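Local coordinates for protein acetate CoA-transferase subunit beta (Escherichia coli DH5[alpha], PDB 5DBN) that catalyses, as the beta subunit of a coenzyme A transferase, the transfer of CoA from acetyl-CoA to acetoacetate and other short-chain fatty acids through a covalent enzyme-CoA intermediate, at residues Cys70-Leu73 and Pro74-Met78; Tyr34-Glu37 and Gly38-Ile41; Thr184-Ala187 and Asp188-Leu192; Arg152-Thr155 and Met156-Ala160. One frame throughout, in Å; residues are numbered along the deposited sequence.

Contact 1: Cys70-Leu73 and Pro74-Met78; sequences CGVL and PGAAM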
ATOM      1  N   CYS B  70      22.771 -11.576   7.911  1.00 33.22           N
ATOM      2  CA  CYS B  70      23.222 -10.264   8.354  1.00 32.33           C
ATOM      3  C   CYS B  70      22.733 -10.012   9.772  1.00 32.63           C
ATOM      4  O   CYS B  70      22.342 -10.943  10.477  1.00 33.98           O
ATOM      5  CB  CYS B  70      22.717  -9.167   7.414  1.00 39.57           C
ATOM      6  SG  CYS B  70      20.927  -8.901   7.471  1.00 31.05           S
ATOM      7  N   GLY B  71      22.767  -8.751  10.188  1.00 31.56           N
ATOM      8  CA  GLY B  71      22.278  -8.362  11.495  1.00 31.79           C
ATOM      9  C   GLY B  71      21.556  -7.033  11.425  1.00 29.64           C
ATOM     10  O   GLY B  71      21.321  -6.506  10.338  1.00 27.95           O
ATOM     11  N   VAL B  72      21.201  -6.504  12.591  1.00 29.92           N
ATOM     12  CA  VAL B  72      20.547  -5.205  12.694  1.00 41.50           C
ATOM     13  C   VAL B  72      21.110  -4.411  13.866  1.00 41.33           C
ATOM     14  O   VAL B  72      21.719  -4.976  14.775  1.00 31.57           O
ATOM     15  CB  VAL B  72      19.021  -5.346  12.876  1.00 41.53           C
ATOM     16  CG1 VAL B  72      18.366  -5.861  11.600  1.00 40.79           C
ATOM     17  CG2 VAL B  72      18.705  -6.251  14.061  1.00 28.84           C
ATOM     18  N   LEU B  73      20.910  -3.097  13.825  1.00 39.04           N
ATOM     19  CA  LEU B  73      21.323  -2.215  14.908  1.00 39.24           C
ATOM     20  C   LEU B  73      20.105  -1.837  15.747  1.00 29.23           C
ATOM     21  O   LEU B  73      18.973  -2.081  15.335  1.00 27.85           O
ATOM     22  CB  LEU B  73      22.012  -0.967  14.352  1.00 38.13           C
ATOM     23  CG  LEU B  73      23.256  -1.234  13.498  1.00 38.02           C
ATOM     24  CD1 LEU B  73      23.793   0.057  12.903  1.00 37.21           C
ATOM     25  CD2 LEU B  73      24.335  -1.924  14.321  1.00 32.17           C
ATOM     26  N   PRO B  74      20.331  -1.267  16.941  1.00 33.84           N
ATOM     27  CA  PRO B  74      19.209  -0.826  17.777  1.00 33.42           C
ATOM     28  C   PRO B  74      18.313   0.187  17.073  1.00 28.60           C
ATOM     29  O   PRO B  74      18.811   1.145  16.484  1.00 29.91           O
ATOM     30  CB  PRO B  74      19.902  -0.196  18.986  1.00 32.57           C
ATOM     31  CG  PRO B  74      21.219  -0.870  19.056  1.00 34.25           C
ATOM     32  CD  PRO B  74      21.621  -1.123  17.638  1.00 35.88           C
ATOM     33  N   GLY B  75      17.005  -0.033  17.139  1.00 27.73           N
ATOM     34  CA  GLY B  75      16.042   0.852  16.511  1.00 26.25           C
ATOM     35  C   GLY B  75      15.702   0.437  15.093  1.00 24.61           C
ATOM     36  O   GLY B  75      15.101   1.204  14.341  1.00 27.34           O
ATOM     37  N   ALA B  76      16.078  -0.783  14.727  1.00 24.71           N
ATOM     38  CA  ALA B  76      15.768  -1.305  13.405  1.00 23.43           C
ATOM     39  C   ALA B  76      14.266  -1.530  13.270  1.00 28.76           C
ATOM     40  O   ALA B  76      13.583  -1.821  14.254  1.00 23.37           O
ATOM     41  CB  ALA B  76      16.527  -2.595  13.154  1.00 24.12           C
ATOM     42  N   ALA B  77      13.761  -1.399  12.046  1.00 21.48           N
ATOM     43  CA  ALA B  77      12.335  -1.558  11.781  1.00 24.75           C
ATOM     44  C   ALA B  77      12.098  -2.535  10.637  1.00 26.22           C
ATOM     45  O   ALA B  77      12.801  -2.505   9.627  1.00 19.97           O
ATOM     46  CB  ALA B  77      11.706  -0.209  11.462  1.00 20.32           C
ATOM     47  N   MET B  78      11.103  -3.400  10.814  1.00 20.76           N
ATOM     48  CA  MET B  78      10.718  -4.372   9.799  1.00 20.61           C
ATOM     49  C   MET B  78       9.461  -3.908   9.068  1.00 20.02           C
ATOM     50  O   MET B  78       8.597  -3.261   9.655  1.00 20.09           O
ATOM     51  CB  MET B  78      10.482  -5.740  10.442  1.00 21.72           C
ATOM     52  CG  MET B  78      11.698  -6.300  11.176  1.00 22.72           C
ATOM     53  SD  MET B  78      13.055  -6.730  10.064  1.00 22.71           S
ATOM     54  CE  MET B  78      14.469  -6.575  11.149  1.00 31.66           C
TER
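Val72 is the bump on the inner side of this bend, and Ala76 and Met78 form the shallow hollow that receives it. Its CB rests on the methyl of Ala76, with Val72 CB and Ala76 CB 3.7 Å apart. One branch reaches further: CG1 lies anti to the carbonyl carbon (chi1 -70°) and reaches past Ala76, so that Val72 CG1 meets Met78 CE at 4.0 Å, tip to tip. The Met78 chain bends at chi2, and its end methyl comes closer to Val72 than the start of the side chain does. Leu73 contributes differently, since its CB lies beside Pro74 CD while its end leads away. Across the turn, Ala76 N gives Leu73 O a weak hydrogen bond, 3.2 Å long with 130° at the hydrogen. Phe49 touches Met78, and Leu62 touches Val72, from neighbouring loops; Gly75 O is hydrogen-bonded to another protein chain. The N-to-C directions of strands 71-73 and 76-78 differ by 122°, so the chain leaves the small two-stranded sheet at this corner. With proline second and glycine third, Leu73-Ala76 is a type II beta turn.

Contact 2: Tyr34-Glu37 and Gly38-Ile41; sequences YLPE and GIHI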
ATOM      1  N   TYR B  34      34.059   2.322   5.584  1.00 42.95           N
ATOM      2  CA  TYR B  34      34.915   3.499   5.439  1.00 43.03           C
ATOM      3  C   TYR B  34      34.190   4.798   5.792  1.00 34.86           C
ATOM      4  O   TYR B  34      34.585   5.873   5.342  1.00 38.06           O
ATOM      5  CB  TYR B  34      35.462   3.581   4.011  1.00 35.51           C
ATOM      6  CG  TYR B  34      36.375   2.432   3.650  1.00 42.51           C
ATOM      7  CD1 TYR B  34      37.710   2.432   4.033  1.00 39.97           C
ATOM      8  CD2 TYR B  34      35.904   1.350   2.920  1.00 42.00           C
ATOM      9  CE1 TYR B  34      38.546   1.386   3.706  1.00 41.74           C
ATOM     10  CE2 TYR B  34      36.734   0.299   2.585  1.00 44.10           C
ATOM     11  CZ  TYR B  34      38.053   0.321   2.981  1.00 46.85           C
ATOM     12  OH  TYR B  34      38.880  -0.725   2.649  1.00 48.90           O
ATOM     13  N   LEU B  35      33.133   4.703   6.590  1.00 41.17           N
ATOM     14  CA  LEU B  35      32.405   5.894   7.016  1.00 40.21           C
ATOM     15  C   LEU B  35      33.291   6.766   7.905  1.00 42.53           C
ATOM     16  O   LEU B  35      33.832   6.284   8.900  1.00 44.69           O
ATOM     17  CB  LEU B  35      31.128   5.511   7.762  1.00 32.08           C
ATOM     18  CG  LEU B  35      30.119   4.692   6.958  1.00 39.25           C
ATOM     19  CD1 LEU B  35      28.990   4.206   7.860  1.00 38.24           C
ATOM     20  CD2 LEU B  35      29.560   5.503   5.799  1.00 37.99           C
ATOM     21  N   PRO B  36      33.466   8.049   7.539  1.00 42.39           N
ATOM     22  CA  PRO B  36      34.270   8.933   8.393  1.00 44.27           C
ATOM     23  C   PRO B  36      33.677   9.109   9.788  1.00 44.34           C
ATOM     24  O   PRO B  36      32.499   8.822  10.000  1.00 41.50           O
ATOM     25  CB  PRO B  36      34.260  10.265   7.635  1.00 44.18           C
ATOM     26  CG  PRO B  36      33.960   9.908   6.226  1.00 42.27           C
ATOM     27  CD  PRO B  36      33.054   8.720   6.292  1.00 40.50           C
ATOM     28  N   GLU B  37      34.490   9.592  10.722  1.00 48.37           N
ATOM     29  CA  GLU B  37      34.045   9.819  12.092  1.00 51.42           C
ATOM     30  C   GLU B  37      32.984  10.915  12.142  1.00 48.88           C
ATOM     31  O   GLU B  37      33.121  11.954  11.494  1.00 48.17           O
ATOM     32  CB  GLU B  37      35.229  10.191  12.988  1.00 57.98           C
ATOM     33  CG  GLU B  37      36.328   9.131  13.057  1.00 62.62           C
ATOM     34  CD  GLU B  37      35.880   7.846  13.739  1.00 64.52           C
ATOM     35  OE1 GLU B  37      36.620   6.842  13.655  1.00 66.50           O
ATOM     36  OE2 GLU B  37      34.797   7.837  14.361  1.00 63.80           O
ATOM     37  N   GLY B  38      31.925  10.672  12.907  1.00 47.33           N
ATOM     38  CA  GLY B  38      30.847  11.634  13.047  1.00 46.21           C
ATOM     39  C   GLY B  38      29.752  11.432  12.016  1.00 43.53           C
ATOM     40  O   GLY B  38      28.698  12.060  12.093  1.00 43.02           O
ATOM     41  N   ILE B  39      30.010  10.559  11.046  1.00 42.30           N
ATOM     42  CA  ILE B  39      29.029  10.235  10.019  1.00 40.55           C
ATOM     43  C   ILE B  39      28.269   8.968  10.400  1.00 39.57           C
ATOM     44  O   ILE B  39      28.842   7.878  10.445  1.00 38.92           O
ATOM     45  CB  ILE B  39      29.695  10.036   8.641  1.00 41.23           C
ATOM     46  CG1 ILE B  39      30.547  11.255   8.269  1.00 42.37           C
ATOM     47  CG2 ILE B  39      28.641   9.769   7.567  1.00 39.58           C
ATOM     48  CD1 ILE B  39      29.769  12.562   8.165  1.00 41.85           C
ATOM     49  N   HIS B  40      26.976   9.122  10.670  1.00 39.85           N
ATOM     50  CA  HIS B  40      26.112   8.001  11.021  1.00 39.66           C
ATOM     51  C   HIS B  40      24.969   7.894  10.026  1.00 35.28           C
ATOM     52  O   HIS B  40      24.218   8.848   9.824  1.00 35.46           O
ATOM     53  CB  HIS B  40      25.567   8.163  12.439  1.00 43.10           C
ATOM     54  CG  HIS B  40      26.626   8.423  13.463  1.00 47.85           C
ATOM     55  ND1 HIS B  40      27.344   7.413  14.064  1.00 50.06           N
ATOM     56  CD2 HIS B  40      27.089   9.580  13.993  1.00 50.69           C
ATOM     57  CE1 HIS B  40      28.205   7.934  14.920  1.00 53.28           C
ATOM     58  NE2 HIS B  40      28.070   9.248  14.896  1.00 53.75           N
ATOM     59  N   ILE B  41      24.847   6.723   9.409  1.00 31.37           N
ATOM     60  CA  ILE B  41      23.805   6.474   8.422  1.00 26.29           C
ATOM     61  C   ILE B  41      22.917   5.319   8.852  1.00 24.21           C
ATOM     62  O   ILE B  41      23.262   4.559   9.758  1.00 24.74           O
ATOM     63  CB  ILE B  41      24.404   6.158   7.037  1.00 24.82           C
ATOM     64  CG1 ILE B  41      25.291   4.909   7.108  1.00 24.62           C
ATOM     65  CG2 ILE B  41      25.196   7.355   6.524  1.00 26.17           C
ATOM     66  CD1 ILE B  41      25.776   4.422   5.759  1.00 23.77           C
TER
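The chain reverses between Pro36 and Ile39 in a type II beta turn, with Glu37 and Gly38 at its centre and Gly38 at the positive phi that the third position of this turn needs. Ile39 N closes it by donating to Pro36 O over 3.2 Å, with 152° at the hydrogen. The donor stands above the carbonyl plane, 40° out of it.

Beside this bond the two end residues of the turn also meet through their side chains. Ile39 CG1 lies anti to its own carbonyl carbon, a position that carries it against the proline ring: Pro36 CB is 3.9 Å from Ile39 CG1, and Pro36 CD is 4.1 Å from the same atom. The approach is oblique, the isoleucine branch passing across the ring. A second apolar pair lies nearer the base of the loop. Leu35 CD1 is 3.8 Å from both Ile41 CG1 and Ile41 CD1, while Leu35 CD2 adds a contact of 3.9 Å to Ile41 CD1. Ile41 CG1 sits between its backbone N and carbonyl carbon (chi1 60°), which turns the longer branch toward the forked end of the leucine. Leu15, from a neighbouring loop, touches both members of this pair. On the returning arm, His40 N is hydrogen-bonded to Asp17 OD1. The whole is a surface reverse turn with Leu35 and Ile41 packed across its base, a beta-turn loop that leads the chain into strand 42-45, outermost in the large mixed sheet within this chain.

Contact 3: Thr184-Ala187 and Asp188-Leu192; sequences TEIA and DGCDL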
ATOM      1  N   THR B 184      35.007  16.019 -12.131  1.00 34.99           N
ATOM      2  CA  THR B 184      35.164  16.885 -10.966  1.00 36.81           C
ATOM      3  C   THR B 184      36.394  16.547 -10.119  1.00 38.10           C
ATOM      4  O   THR B 184      36.937  17.423  -9.445  1.00 38.23           O
ATOM      5  CB  THR B 184      33.907  16.826 -10.077  1.00 35.31           C
ATOM      6  OG1 THR B 184      33.618  15.464  -9.737  1.00 34.67           O
ATOM      7  CG2 THR B 184      32.710  17.424 -10.810  1.00 34.85           C
ATOM      8  N   GLU B 185      36.821  15.286 -10.139  1.00 38.71           N
ATOM      9  CA  GLU B 185      38.046  14.886  -9.443  1.00 40.10           C
ATOM     10  C   GLU B 185      38.865  13.871 -10.233  1.00 40.25           C
ATOM     11  O   GLU B 185      38.320  13.050 -10.973  1.00 39.04           O
ATOM     12  CB  GLU B 185      37.723  14.304  -8.065  1.00 40.04           C
ATOM     13  CG  GLU B 185      36.788  15.156  -7.229  1.00 40.86           C
ATOM     14  CD  GLU B 185      36.406  14.489  -5.921  1.00 41.07           C
ATOM     15  OE1 GLU B 185      37.240  13.745  -5.362  1.00 42.41           O
ATOM     16  OE2 GLU B 185      35.274  14.717  -5.445  1.00 40.23           O
ATOM     17  N   ILE B 186      40.181  13.944 -10.059  1.00 41.29           N
ATOM     18  CA  ILE B 186      41.112  12.962 -10.603  1.00 41.61           C
ATOM     19  C   ILE B 186      41.892  12.336  -9.452  1.00 42.98           C
ATOM     20  O   ILE B 186      42.308  13.033  -8.528  1.00 43.74           O
ATOM     21  CB  ILE B 186      42.082  13.599 -11.618  1.00 42.36           C
ATOM     22  CG1 ILE B 186      41.288  14.243 -12.761  1.00 41.95           C
ATOM     23  CG2 ILE B 186      43.066  12.553 -12.147  1.00 42.54           C
ATOM     24  CD1 ILE B 186      42.138  14.870 -13.856  1.00 43.88           C
ATOM     25  N   ALA B 187      42.088  11.023  -9.513  1.00 44.43           N
ATOM     26  CA  ALA B 187      42.776  10.304  -8.446  1.00 47.85           C
ATOM     27  C   ALA B 187      44.270  10.603  -8.461  1.00 52.34           C
ATOM     28  O   ALA B 187      44.846  10.867  -9.516  1.00 52.38           O
ATOM     29  CB  ALA B 187      42.534   8.809  -8.577  1.00 47.61           C
ATOM     30  N   ASP B 188      44.893  10.561  -7.285  1.00 56.68           N
ATOM     31  CA  ASP B 188      46.327  10.806  -7.170  1.00 62.37           C
ATOM     32  C   ASP B 188      47.126   9.744  -7.921  1.00 63.38           C
ATOM     33  O   ASP B 188      46.807   8.557  -7.866  1.00 63.29           O
ATOM     34  CB  ASP B 188      46.748  10.842  -5.700  1.00 66.41           C
ATOM     35  CG  ASP B 188      46.357  12.138  -5.014  1.00 68.29           C
ATOM     36  OD1 ASP B 188      46.669  13.217  -5.561  1.00 69.60           O
ATOM     37  OD2 ASP B 188      45.738  12.078  -3.931  1.00 68.45           O
ATOM     38  N   GLY B 189      48.169  10.188  -8.617  1.00 64.10           N
ATOM     39  CA  GLY B 189      48.990   9.308  -9.428  1.00 64.76           C
ATOM     40  C   GLY B 189      48.436   9.158 -10.834  1.00 62.75           C
ATOM     41  O   GLY B 189      49.004   8.442 -11.660  1.00 63.33           O
ATOM     42  N   CYS B 190      47.330   9.850 -11.102  1.00 60.54           N
ATOM     43  CA  CYS B 190      46.683   9.824 -12.411  1.00 58.78           C
ATOM     44  C   CYS B 190      46.598  11.241 -12.970  1.00 57.26           C
ATOM     45  O   CYS B 190      46.688  12.215 -12.222  1.00 57.69           O
ATOM     46  CB  CYS B 190      45.287   9.204 -12.302  1.00 57.38           C
ATOM     47  SG  CYS B 190      44.494   8.833 -13.885  1.00 97.46           S
ATOM     48  N   ASP B 191      46.445  11.348 -14.288  1.00 56.06           N
ATOM     49  CA  ASP B 191      46.333  12.642 -14.958  1.00 55.95           C
ATOM     50  C   ASP B 191      45.119  12.682 -15.882  1.00 51.48           C
ATOM     51  O   ASP B 191      44.487  11.659 -16.139  1.00 50.54           O
ATOM     52  CB  ASP B 191      47.607  12.955 -15.746  1.00 60.58           C
ATOM     53  CG  ASP B 191      48.080  11.784 -16.580  1.00 63.08           C
ATOM     54  OD1 ASP B 191      47.464  11.519 -17.634  1.00 63.07           O
ATOM     55  OD2 ASP B 191      49.073  11.135 -16.186  1.00 65.21           O
ATOM     56  N   LEU B 192      44.802  13.872 -16.378  1.00 48.79           N
ATOM     57  CA  LEU B 192      43.633  14.073 -17.226  1.00 44.86           C
ATOM     58  C   LEU B 192      43.703  13.291 -18.535  1.00 43.49           C
ATOM     59  O   LEU B 192      42.683  12.817 -19.033  1.00 41.48           O
ATOM     60  CB  LEU B 192      43.466  15.562 -17.538  1.00 45.59           C
ATOM     61  CG  LEU B 192      42.317  15.929 -18.482  1.00 45.28           C
ATOM     62  CD1 LEU B 192      40.979  15.449 -17.937  1.00 44.44           C
ATOM     63  CD2 LEU B 192      42.294  17.427 -18.727  1.00 46.01           C
TER
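A type II beta turn from Ala187 to Cys190 links strand 180-186 of the large mixed sheet to helix 192-197. Cys190 N donates to Ala187 O over 3.1 Å, with an angle of 138° at the hydrogen and the donor tilted 33° from the carbonyl plane. Ile186, the last residue of the strand, fills the inner side of the bend with two separate branches. Its CG2, anti to the backbone N, rests against the returning backbone, where Ile186 CG2 is 3.6 Å from Cys190 O and 4.0 Å from Cys190 CB. The longer branch runs to the start of the helix and sets Ile186 CD1 3.8 Å from Leu192 CA. An alanine in place of Ile186 would probably open a gap between strand and helix start, leaving Leu192 and the Cys190 CB without their apolar partner. Leu209 packs on Ile186, and Leu171 touches Cys190. Asp191 is the N-cap: its side chain caps a backbone N in the first turn of helix 192-197, and its OD1 is also hydrogen-bonded to Thr194 OG1. Beyond the bend, Leu192 CB approaches the tip of the strand residue, 4.0 Å from Ile186 CD1.

Contact 4: Arg152-Thr155 and Met156-Ala160; sequences RRCT and MPLTA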
ATOM      1  N   ARG B 152      29.859   6.693 -24.723  1.00 35.14           N
ATOM      2  CA  ARG B 152      28.963   7.701 -25.281  1.00 36.70           C
ATOM      3  C   ARG B 152      27.517   7.253 -25.139  1.00 36.11           C
ATOM      4  O   ARG B 152      26.626   8.055 -24.865  1.00 35.78           O
ATOM      5  CB  ARG B 152      29.285   7.967 -26.751  1.00 40.70           C
ATOM      6  CG  ARG B 152      30.601   8.687 -26.973  1.00 44.18           C
ATOM      7  CD  ARG B 152      30.857   8.922 -28.450  1.00 48.52           C
ATOM      8  NE  ARG B 152      32.084   9.680 -28.673  1.00 51.66           N
ATOM      9  CZ  ARG B 152      32.485  10.124 -29.860  1.00 54.68           C
ATOM     10  NH1 ARG B 152      31.762   9.881 -30.944  1.00 55.50           N
ATOM     11  NH2 ARG B 152      33.614  10.813 -29.964  1.00 56.28           N
ATOM     12  N   ARG B 153      27.297   5.959 -25.338  1.00 36.63           N
ATOM     13  CA  ARG B 153      25.974   5.365 -25.223  1.00 37.47           C
ATOM     14  C   ARG B 153      26.129   3.914 -24.806  1.00 35.03           C
ATOM     15  O   ARG B 153      26.902   3.173 -25.413  1.00 35.76           O
ATOM     16  CB  ARG B 153      25.214   5.468 -26.548  1.00 42.65           C
ATOM     17  CG  ARG B 153      23.840   4.799 -26.553  1.00 46.38           C
ATOM     18  CD  ARG B 153      22.926   5.370 -25.476  1.00 48.83           C
ATOM     19  NE  ARG B 153      21.540   4.920 -25.618  1.00 52.03           N
ATOM     20  CZ  ARG B 153      21.049   3.792 -25.108  1.00 53.61           C
ATOM     21  NH1 ARG B 153      21.821   2.970 -24.409  1.00 53.60           N
ATOM     22  NH2 ARG B 153      19.772   3.486 -25.298  1.00 54.95           N
ATOM     23  N   CYS B 154      25.405   3.512 -23.765  1.00 32.34           N
ATOM     24  CA  CYS B 154      25.459   2.136 -23.291  1.00 31.28           C
ATOM     25  C   CYS B 154      25.059   1.188 -24.416  1.00 32.56           C
ATOM     26  O   CYS B 154      24.096   1.447 -25.136  1.00 33.23           O
ATOM     27  CB  CYS B 154      24.539   1.944 -22.085  1.00 29.23           C
ATOM     28  SG  CYS B 154      25.055   2.831 -20.595  1.00 30.94           S
ATOM     29  N   THR B 155      25.806   0.098 -24.570  1.00 33.38           N
ATOM     30  CA  THR B 155      25.489  -0.903 -25.583  1.00 36.45           C
ATOM     31  C   THR B 155      24.729  -2.056 -24.935  1.00 35.25           C
ATOM     32  O   THR B 155      24.012  -2.794 -25.609  1.00 36.52           O
ATOM     33  CB  THR B 155      26.762  -1.432 -26.289  1.00 41.02           C
ATOM     34  OG1 THR B 155      26.392  -2.291 -27.376  1.00 44.94           O
ATOM     35  CG2 THR B 155      27.651  -2.189 -25.321  1.00 41.35           C
ATOM     36  N   MET B 156      24.891  -2.201 -23.623  1.00 33.30           N
ATOM     37  CA  MET B 156      24.182  -3.227 -22.869  1.00 32.79           C
ATOM     38  C   MET B 156      22.802  -2.713 -22.455  1.00 30.84           C
ATOM     39  O   MET B 156      22.579  -1.502 -22.423  1.00 30.50           O
ATOM     40  CB  MET B 156      24.985  -3.642 -21.637  1.00 33.10           C
ATOM     41  CG  MET B 156      26.366  -4.191 -21.950  1.00 30.70           C
ATOM     42  SD  MET B 156      27.244  -4.720 -20.464  1.00 57.86           S
ATOM     43  CE  MET B 156      28.818  -5.217 -21.154  1.00 36.92           C
ATOM     44  N   PRO B 157      21.873  -3.631 -22.137  1.00 29.82           N
ATOM     45  CA  PRO B 157      20.520  -3.230 -21.731  1.00 29.27           C
ATOM     46  C   PRO B 157      20.510  -2.302 -20.518  1.00 28.22           C
ATOM     47  O   PRO B 157      21.148  -2.589 -19.503  1.00 28.36           O
ATOM     48  CB  PRO B 157      19.843  -4.565 -21.401  1.00 29.90           C
ATOM     49  CG  PRO B 157      20.599  -5.578 -22.186  1.00 31.23           C
ATOM     50  CD  PRO B 157      22.013  -5.096 -22.204  1.00 30.82           C
ATOM     51  N   LEU B 158      19.788  -1.194 -20.633  1.00 27.78           N
ATOM     52  CA  LEU B 158      19.769  -0.186 -19.583  1.00 26.44           C
ATOM     53  C   LEU B 158      19.043  -0.660 -18.331  1.00 25.66           C
ATOM     54  O   LEU B 158      18.070  -1.410 -18.405  1.00 26.79           O
ATOM     55  CB  LEU B 158      19.105   1.097 -20.085  1.00 26.61           C
ATOM     56  CG  LEU B 158      19.745   1.809 -21.275  1.00 28.17           C
ATOM     57  CD1 LEU B 158      18.978   3.081 -21.595  1.00 28.32           C
ATOM     58  CD2 LEU B 158      21.201   2.123 -21.002  1.00 28.19           C
ATOM     59  N   THR B 159      19.547  -0.228 -17.182  1.00 23.58           N
ATOM     60  CA  THR B 159      18.828  -0.348 -15.924  1.00 22.29           C
ATOM     61  C   THR B 159      17.843   0.812 -15.838  1.00 22.74           C
ATOM     62  O   THR B 159      16.716   0.663 -15.365  1.00 22.96           O
ATOM     63  CB  THR B 159      19.784  -0.323 -14.719  1.00 21.13           C
ATOM     64  OG1 THR B 159      20.723  -1.398 -14.832  1.00 22.29           O
ATOM     65  CG2 THR B 159      19.019  -0.450 -13.411  1.00 20.43           C
ATOM     66  N   ALA B 160      18.294   1.972 -16.303  1.00 23.45           N
ATOM     67  CA  ALA B 160      17.468   3.169 -16.353  1.00 25.03           C
ATOM     68  C   ALA B 160      18.118   4.201 -17.262  1.00 27.44           C
ATOM     69  O   ALA B 160      19.279   4.054 -17.643  1.00 28.49           O
ATOM     70  CB  ALA B 160      17.267   3.738 -14.965  1.00 23.80           C
TER
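Leu158 folds back on Arg153 and Cys154 in the irregular connection between strand 150-151 and strand 166-168, a bend that no hydrogen bond spans directly. The leucine fork does the touching. Its CD2 branch takes the central place, with Leu158 CD2 3.5 Å from Cys154 CB and 3.9 Å from Cys154 SG. The same branch meets the arginine, Leu158 CD2 lying 3.6 Å from Arg153 NH1. The arginine crosses the leucine at about a right angle: its chain bends at chi2 (58°) and brings the guanidinium obliquely to the fork, where Arg153 NH2 is 3.8 Å from Leu158 CD1. With an alanine at Leu158, Cys154 CB and the guanidinium would probably lose their shared apolar neighbour, opening a gap. On the outer side of the bend, Thr155 and Met156 meet obliquely, 4.1 Å between Thr155 CG2 and Met156 CG.

Strand 102-104 holds the backbone from outside: Gln102 OE1 is hydrogen-bonded to both Thr155 N and Met156 N, and Asp104 OD2 to Cys154 N. Further along, a classic beta bulge sets Thr159 and Ala160 together opposite Leu109, and just before it Leu158 O is hydrogen-bonded to Trp112 NE1.

Along the chain the order is contact 2, contact 1, contact 4, contact 3, none touching another. Contacts 1 and 2 are closest, with nearest atoms about 6 Å apart. Contact 3 lies about 25 Å, centre to centre, from contacts 2 and 4 and about 39 Å from contact 1. Contact 2 leads into strand 42-45, and contact 3 leaves strand 180-186, of the same eight-stranded mixed sheet; contact 4 runs toward its strand 166-168. Contact 1 leaves the small sheet of strands 51-53 and 71-73 for strand 76-78. Contacts 2 and 3 are surface turns, whereas contacts 1 and 4 are partly buried and touch other protein chains of the assembly, all within one coenzyme A transferase fold.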